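Mandelate racemase/muconate lactonizing protein (Thermobispora bispora, PDB 3VC5) probably catalyses the magnesium-dependent dehydration of D-glucarate to 5-dehydro-4-deoxy-D-glucarate, the first step of D-glucarate breakdown. Local coordinates at residues V162-Y167 against A349-A354; L308-H313 against L335-N340; N340-I345 against C364-P369. All coordinates share one frame; numbering follows the deposited sequence.

Contact 1: residues V162-Y167 against A349-A354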
# COMPACT_ATOMS: atom_id res chain seq x y z
N VAL A 162 17.25 12.33 3.20
CA VAL A 162 15.94 12.83 2.78
C VAL A 162 16.00 14.34 2.74
O VAL A 162 16.20 14.99 3.78
CB VAL A 162 14.88 12.42 3.79
CG1 VAL A 162 13.55 13.11 3.51
CG2 VAL A 162 14.73 10.88 3.80
N PRO A 163 15.87 14.92 1.54
CA PRO A 163 15.87 16.38 1.47
C PRO A 163 14.63 17.01 2.10
O PRO A 163 13.52 16.49 1.94
CB PRO A 163 15.87 16.67 -0.05
CG PRO A 163 16.39 15.40 -0.68
CD PRO A 163 15.85 14.29 0.20
N TYR A 164 14.86 18.13 2.78
CA TYR A 164 13.84 18.95 3.40
C TYR A 164 13.89 20.36 2.81
O TYR A 164 14.95 20.82 2.39
CB TYR A 164 13.97 18.99 4.95
CG TYR A 164 13.53 17.70 5.62
CD1 TYR A 164 12.20 17.54 6.08
CD2 TYR A 164 14.41 16.64 5.76
CE1 TYR A 164 11.79 16.35 6.67
CE2 TYR A 164 14.02 15.46 6.36
CZ TYR A 164 12.68 15.31 6.79
OH TYR A 164 12.30 14.14 7.38
N SER A 165 12.76 21.05 2.85
CA SER A 165 12.65 22.45 2.44
C SER A 165 12.89 23.40 3.61
O SER A 165 12.74 23.03 4.80
CB SER A 165 11.26 22.72 1.84
OG SER A 165 10.26 22.48 2.83
N ALA A 166 13.26 24.63 3.27
CA ALA A 166 13.28 25.74 4.21
C ALA A 166 11.85 26.25 4.34
O ALA A 166 11.28 26.76 3.35
CB ALA A 166 14.18 26.86 3.66
N TYR A 167 11.28 26.14 5.53
CA TYR A 167 9.87 26.49 5.78
C TYR A 167 9.84 27.94 6.28
O TYR A 167 10.03 28.21 7.45
CB TYR A 167 9.22 25.57 6.81
CG TYR A 167 7.72 25.38 6.61
CD1 TYR A 167 6.92 26.39 6.07
CD2 TYR A 167 7.11 24.19 7.02
CE1 TYR A 167 5.55 26.19 5.89
CE2 TYR A 167 5.72 23.99 6.83
CZ TYR A 167 4.95 24.99 6.29
OH TYR A 167 3.57 24.81 6.06
N ALA A 349 10.75 9.49 12.29
CA ALA A 349 9.70 8.75 11.59
C ALA A 349 9.49 9.27 10.16
O ALA A 349 9.39 8.49 9.21
CB ALA A 349 8.42 8.78 12.37
N MET A 350 9.44 10.60 10.02
CA MET A 350 9.34 11.24 8.71
C MET A 350 10.44 10.80 7.79
O MET A 350 10.23 10.55 6.59
CB MET A 350 9.33 12.78 8.85
CG MET A 350 8.09 13.31 9.59
SD MET A 350 8.38 14.95 10.33
CE MET A 350 8.26 16.00 8.91
N THR A 351 11.64 10.73 8.35
CA THR A 351 12.83 10.45 7.57
C THR A 351 12.88 8.98 7.11
O THR A 351 13.18 8.71 5.95
CB THR A 351 14.08 10.86 8.36
OG1 THR A 351 14.02 12.28 8.61
CG2 THR A 351 15.38 10.52 7.60
N HIS A 352 12.57 8.04 8.00
CA HIS A 352 12.53 6.64 7.59
C HIS A 352 11.45 6.43 6.54
O HIS A 352 11.66 5.69 5.56
CB HIS A 352 12.28 5.69 8.80
CG HIS A 352 13.48 5.51 9.66
ND1 HIS A 352 14.42 4.53 9.42
CD2 HIS A 352 13.89 6.16 10.79
CE1 HIS A 352 15.37 4.60 10.35
NE2 HIS A 352 15.07 5.58 11.18
N LEU A 353 10.28 7.05 6.74
CA LEU A 353 9.19 6.88 5.77
C LEU A 353 9.63 7.42 4.40
O LEU A 353 9.53 6.73 3.37
CB LEU A 353 7.93 7.62 6.25
CG LEU A 353 6.78 7.73 5.23
CD1 LEU A 353 6.24 6.34 4.81
CD2 LEU A 353 5.67 8.60 5.83
N ALA A 354 10.11 8.66 4.37
CA ALA A 354 10.52 9.24 3.07
C ALA A 354 11.69 8.46 2.44
O ALA A 354 11.73 8.28 1.22
CB ALA A 354 10.89 10.71 3.22

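Contact 2: residues L308-H313 against L335-N340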
# COMPACT_ATOMS: atom_id res chain seq x y z
N LEU A 308 0.21 15.48 -3.59
CA LEU A 308 -0.36 15.29 -2.25
C LEU A 308 0.79 15.42 -1.22
O LEU A 308 1.83 14.77 -1.38
CB LEU A 308 -0.96 13.88 -2.09
CG LEU A 308 -1.53 13.58 -0.70
CD1 LEU A 308 -2.68 14.56 -0.39
CD2 LEU A 308 -2.00 12.12 -0.64
N LEU A 309 0.59 16.24 -0.18
CA LEU A 309 1.53 16.24 0.95
C LEU A 309 1.00 15.16 1.89
O LEU A 309 -0.06 15.33 2.51
CB LEU A 309 1.56 17.60 1.67
CG LEU A 309 2.49 18.66 1.05
CD1 LEU A 309 1.98 19.16 -0.32
CD2 LEU A 309 2.67 19.82 2.01
N ILE A 310 1.69 14.04 1.95
CA ILE A 310 1.34 12.97 2.89
C ILE A 310 1.79 13.42 4.30
O ILE A 310 2.63 14.33 4.46
CB ILE A 310 2.05 11.67 2.46
CG1 ILE A 310 1.41 10.43 3.08
CG2 ILE A 310 3.53 11.70 2.86
CD1 ILE A 310 -0.02 10.21 2.55
N ASP A 311 1.24 12.78 5.32
CA ASP A 311 1.61 13.12 6.69
C ASP A 311 1.19 11.96 7.56
O ASP A 311 -0.02 11.71 7.72
CB ASP A 311 0.96 14.44 7.15
CG ASP A 311 1.37 14.84 8.56
OD1 ASP A 311 1.69 13.92 9.37
OD2 ASP A 311 1.28 16.05 8.90
N HIS A 312 2.16 11.19 8.04
CA HIS A 312 1.83 9.96 8.78
C HIS A 312 1.06 10.25 10.04
O HIS A 312 0.41 9.34 10.60
CB HIS A 312 3.08 9.13 9.08
CG HIS A 312 3.92 9.65 10.22
ND1 HIS A 312 4.99 10.48 10.02
CD2 HIS A 312 3.85 9.44 11.56
CE1 HIS A 312 5.55 10.77 11.18
NE2 HIS A 312 4.91 10.10 12.14
N HIS A 313 1.13 11.50 10.54
CA HIS A 313 0.45 11.82 11.80
C HIS A 313 -1.06 11.84 11.66
O HIS A 313 -1.77 11.75 12.66
CB HIS A 313 0.92 13.17 12.37
CG HIS A 313 2.39 13.25 12.61
ND1 HIS A 313 3.26 13.71 11.66
CD2 HIS A 313 3.14 13.00 13.72
CE1 HIS A 313 4.51 13.70 12.15
NE2 HIS A 313 4.45 13.24 13.40
N LEU A 335 4.17 12.91 -4.58
CA LEU A 335 4.13 13.06 -3.13
C LEU A 335 5.15 14.01 -2.59
O LEU A 335 6.34 13.98 -2.99
CB LEU A 335 4.31 11.73 -2.41
CG LEU A 335 3.09 11.22 -1.62
CD1 LEU A 335 1.92 10.92 -2.49
CD2 LEU A 335 3.44 9.99 -0.79
N SER A 336 4.68 14.84 -1.66
CA SER A 336 5.56 15.60 -0.80
C SER A 336 5.16 15.24 0.63
O SER A 336 4.49 14.22 0.85
CB SER A 336 5.39 17.10 -1.08
OG SER A 336 6.28 17.88 -0.31
N MET A 337 5.55 16.05 1.62
CA MET A 337 5.20 15.71 3.00
C MET A 337 4.92 16.98 3.77
O MET A 337 5.74 17.90 3.77
CB MET A 337 6.35 14.96 3.68
CG MET A 337 5.99 14.37 5.06
SD MET A 337 7.29 13.39 5.83
CE MET A 337 7.38 11.99 4.70
N HIS A 338 3.78 17.01 4.46
CA HIS A 338 3.35 18.11 5.31
C HIS A 338 3.96 17.94 6.71
O HIS A 338 4.12 16.80 7.22
CB HIS A 338 1.81 18.12 5.37
CG HIS A 338 1.24 18.94 6.50
ND1 HIS A 338 0.97 18.41 7.76
CD2 HIS A 338 0.89 20.25 6.56
CE1 HIS A 338 0.46 19.36 8.53
NE2 HIS A 338 0.42 20.50 7.83
N SER A 339 4.21 19.09 7.35
CA SER A 339 4.76 19.14 8.69
C SER A 339 3.84 19.95 9.62
O SER A 339 3.18 20.91 9.17
CB SER A 339 6.18 19.74 8.63
OG SER A 339 6.68 19.96 9.93
N ASN A 340 3.80 19.60 10.91
CA ASN A 340 3.37 20.52 11.98
C ASN A 340 4.55 20.63 12.97
O ASN A 340 5.44 19.74 12.99
CB ASN A 340 2.17 19.99 12.75
CG ASN A 340 0.86 20.20 12.03
OD1 ASN A 340 0.22 19.22 11.65
ND2 ASN A 340 0.44 21.45 11.86

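Contact 3: residues N340-I345 against C364-P369. With PO4 (phosphate ion), chain B.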
# COMPACT_ATOMS: atom_id res chain seq x y z
N ASN A 340 3.80 19.60 10.91
CA ASN A 340 3.37 20.52 11.98
C ASN A 340 4.55 20.63 12.97
O ASN A 340 5.44 19.74 12.99
CB ASN A 340 2.17 19.99 12.75
CG ASN A 340 0.86 20.20 12.03
OD1 ASN A 340 0.22 19.22 11.65
ND2 ASN A 340 0.44 21.45 11.86
N SER A 341 4.56 21.68 13.80
CA SER A 341 5.65 21.84 14.79
C SER A 341 5.90 20.51 15.47
O SER A 341 4.94 19.93 16.02
CB SER A 341 5.19 22.83 15.85
OG SER A 341 4.84 24.06 15.22
N HIS A 342 7.15 20.05 15.50
CA HIS A 342 7.38 18.67 15.94
C HIS A 342 8.80 18.48 16.45
O HIS A 342 9.68 19.35 16.28
CB HIS A 342 7.13 17.69 14.76
CG HIS A 342 8.14 17.79 13.66
ND1 HIS A 342 9.39 17.21 13.76
CD2 HIS A 342 8.14 18.47 12.48
CE1 HIS A 342 10.09 17.48 12.66
NE2 HIS A 342 9.36 18.25 11.87
N LEU A 343 9.03 17.34 17.10
CA LEU A 343 10.32 17.04 17.70
C LEU A 343 11.02 15.88 16.96
O LEU A 343 10.67 15.55 15.80
CB LEU A 343 10.11 16.73 19.19
CG LEU A 343 9.42 17.86 19.96
CD1 LEU A 343 9.23 17.41 21.40
CD2 LEU A 343 10.26 19.14 19.90
N GLY A 344 12.04 15.30 17.58
CA GLY A 344 12.92 14.38 16.87
C GLY A 344 12.35 12.98 16.64
O GLY A 344 12.81 12.26 15.77
N ILE A 345 11.35 12.58 17.43
CA ILE A 345 10.71 11.28 17.20
C ILE A 345 9.96 11.37 15.87
O ILE A 345 10.14 10.53 14.98
CB ILE A 345 9.78 10.90 18.35
CG1 ILE A 345 10.62 10.65 19.61
CG2 ILE A 345 8.90 9.67 17.95
CD1 ILE A 345 9.77 10.74 20.90
N CYS A 364 10.71 17.13 1.62
CA CYS A 364 9.69 17.14 2.67
C CYS A 364 9.71 18.44 3.44
O CYS A 364 10.77 19.07 3.61
CB CYS A 364 9.90 15.99 3.67
SG CYS A 364 9.83 14.32 2.99
N ASP A 365 8.56 18.82 3.99
CA ASP A 365 8.51 19.99 4.88
C ASP A 365 8.94 19.61 6.28
O ASP A 365 8.73 18.48 6.71
CB ASP A 365 7.10 20.58 4.92
CG ASP A 365 6.71 21.25 3.61
OD1 ASP A 365 7.60 21.53 2.78
OD2 ASP A 365 5.49 21.43 3.40
N THR A 366 9.55 20.56 6.99
CA THR A 366 9.74 20.41 8.44
C THR A 366 9.77 21.77 9.13
O THR A 366 10.26 22.76 8.56
CB THR A 366 11.04 19.64 8.79
OG1 THR A 366 11.11 19.48 10.22
CG2 THR A 366 12.30 20.30 8.24
N HIS A 367 9.23 21.83 10.35
CA HIS A 367 9.32 23.04 11.19
C HIS A 367 10.61 23.05 12.01
O HIS A 367 10.83 23.97 12.78
CB HIS A 367 8.14 23.11 12.14
CG HIS A 367 6.83 23.47 11.48
ND1 HIS A 367 6.11 22.59 10.69
CD2 HIS A 367 6.13 24.63 11.48
CE1 HIS A 367 5.01 23.18 10.27
NE2 HIS A 367 4.99 24.42 10.74
N THR A 368 11.44 22.03 11.85
CA THR A 368 12.60 21.87 12.74
C THR A 368 13.36 23.16 13.10
O THR A 368 13.59 23.42 14.27
CB THR A 368 13.57 20.78 12.20
OG1 THR A 368 12.92 19.50 12.24
CG2 THR A 368 14.86 20.76 13.01
N PRO A 369 13.72 24.00 12.10
CA PRO A 369 14.56 25.18 12.49
C PRO A 369 13.89 26.05 13.57
O PRO A 369 14.57 26.64 14.42
CB PRO A 369 14.68 25.96 11.19
CG PRO A 369 14.54 24.86 10.10
CD PRO A 369 13.47 23.96 10.64
P PO4 B . 1.23 25.55 10.34
O1 PO4 B . 0.91 26.99 10.47
O2 PO4 B . 2.50 25.36 11.13
O3 PO4 B . 0.16 24.71 10.92
O4 PO4 B . 1.40 25.25 8.94
O HOH W 1 12.81 17.92 14.37

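Contact 1: residues V162-Y167 against A349-A354
Helix 344-355, which follows strand 334-337 of the barrel, meets the barrel strand 161-169 where Val162 and Tyr164 reach across to Met350, Thr351 and Ala354. The polar part is one bond: the phenol OH of Tyr164 donates to Thr351 OG1 over 2.8 Å, the two side chains crossing at about a right angle. The threonine torsion (chi1 -61°) turns OG1 back beside its own backbone N, where it also bonds to Leu347 O one helical turn earlier. A hydroxyl is well suited here, since it can accept from the tyrosine and donate its own hydrogen to the carbonyl Leu347 O, so that both buried hydroxyls are satisfied. In the modified (beta/alpha)7-beta barrel of the enolase superfamily, this packing joins the first barrel strand to the helix that comes after the seventh. Met350 lies at the rim of the tyrosine ring: a bend at chi3 brings CE near the ring plane, 4.2 Å from Tyr164 CE1, while Met350 CB lies 3.6 Å from Tyr164 OH. Val162 fits the helix surface with its two branches. CG1 meets the methyl CB of Ala354 at 3.6 Å, a small residue that lets the strand come close, and CG2 sits 3.4 Å from Thr351 O and 3.9 Å from Thr351 CG2. On the strand 388-390 side, Val389 touches both Tyr164 and Thr351.

Contact 2: residues L308-H313 against L335-N340
Leu308 opens a parallel pairing between strands 307-310 and 334-337, the sixth and seventh strands of the enolase-superfamily barrel, by accepting from Ser336 N at its O (2.9 Å, nearly straight at 169°); its CB lies against Leu335 CD1. Leu309, on the other face of the sheet, has its CB, at 3.7 Å, and its CD2 packed against His338 CB, the two side chains crossing at about a right angle, and its CG against Ser336 CB. Ile310 bonds in both directions, its N giving to Ser336 O and its O receiving from His338 N, while its CB packs on Leu335 CD2 at 3.9 Å. Asp311 follows at the strand's end. With CG anti to the backbone N (chi1 -178°), its carboxylate reaches His338, the predicted proton acceptor: His338 ND1 donates over 2.6 Å to the anti lone pair of OD2, which lies in the imidazole plane. This bond fixes the ring's rotation, consistent with the Asp-His pairing of mandelate racemase relatives. Asp311 is also the N-cap of the short, weakly bonded helix 312-315, and its OD1 makes the capping bond, accepting from His313 N at 2.7 Å on its anti side and from His313 ND1 at 2.8 Å on its syn side.

Contact 3: residues N340-I345 against C364-P369
His342 and His367 carry this contact, each reaching toward the opposite loop. His342 NE2 lies 2.7 Å from Thr366 OG1, in a hydrogen bond whose donor is not settled, with the threonine oxygen at the ring edge and the two side chains crossing at about a right angle. His367 instead offers a flat face: Ser341 N sits 3.6 Å above its ring, offset toward the rim, and Ser341 OG is 4.0 Å from His367 CD2. His367 NE2 donates to phosphate O2 at 2.7 Å, with O2 near the ring plane at its edge. Further bonds position these groups. His342 is turned so that CG lies between its backbone N and carbonyl carbon (chi1 69°), the crowded position, and from there ND1 donates almost straight (168°) to Leu343 O, which lies in the ring plane. Imidazole suits the site because its two nitrogens can face two partners at once. Thr366 OG1 is also bonded to Thr368 OG1 at 2.7 Å, and a water 2.7 Å from Thr368 OG1 makes a weak, long bond to Leu343 O. His367 ND1 is bonded to Ser339 OG. Lys211, the predicted proton acceptor, together with Asn42, His47 and Arg421, completes the grip on the phosphate, which may mark the substrate pocket at the mouth of the barrel. Residues 364-365 run between the seventh and first barrel strands, consistent with the eighth strand position of the (beta/alpha)7-beta barrel. Farther out, Thr366 packs on Tyr164 of strand 161-169, and Thr368 and His342 on Leu347 of helix 344-355.

In the fold
Contact 2 pairs the sixth and seventh strands, while contacts 1 and 3 lie where the barrel closes between the seventh and first. Residues 364-365 bridge those two strands: Asp365 N is 3.0 Å from Met337 O of contact 2, and Cys364 N is 2.9 Å from Pro163 O of contact 1. Asn340 is shared by contacts 2 and 3, where the chain leaves strand 334-337 for helix 344-355. That helix returns over the strand, so that Met350 CB of contact 1 packs 3.7 Å from Met337 SD of contact 2. Contacts 2 and 3 converge on the active site: the side chain of His338 is about 3 Å, at nearest atoms, from Asn287, a magnesium ligand although no metal is modelled in this chain.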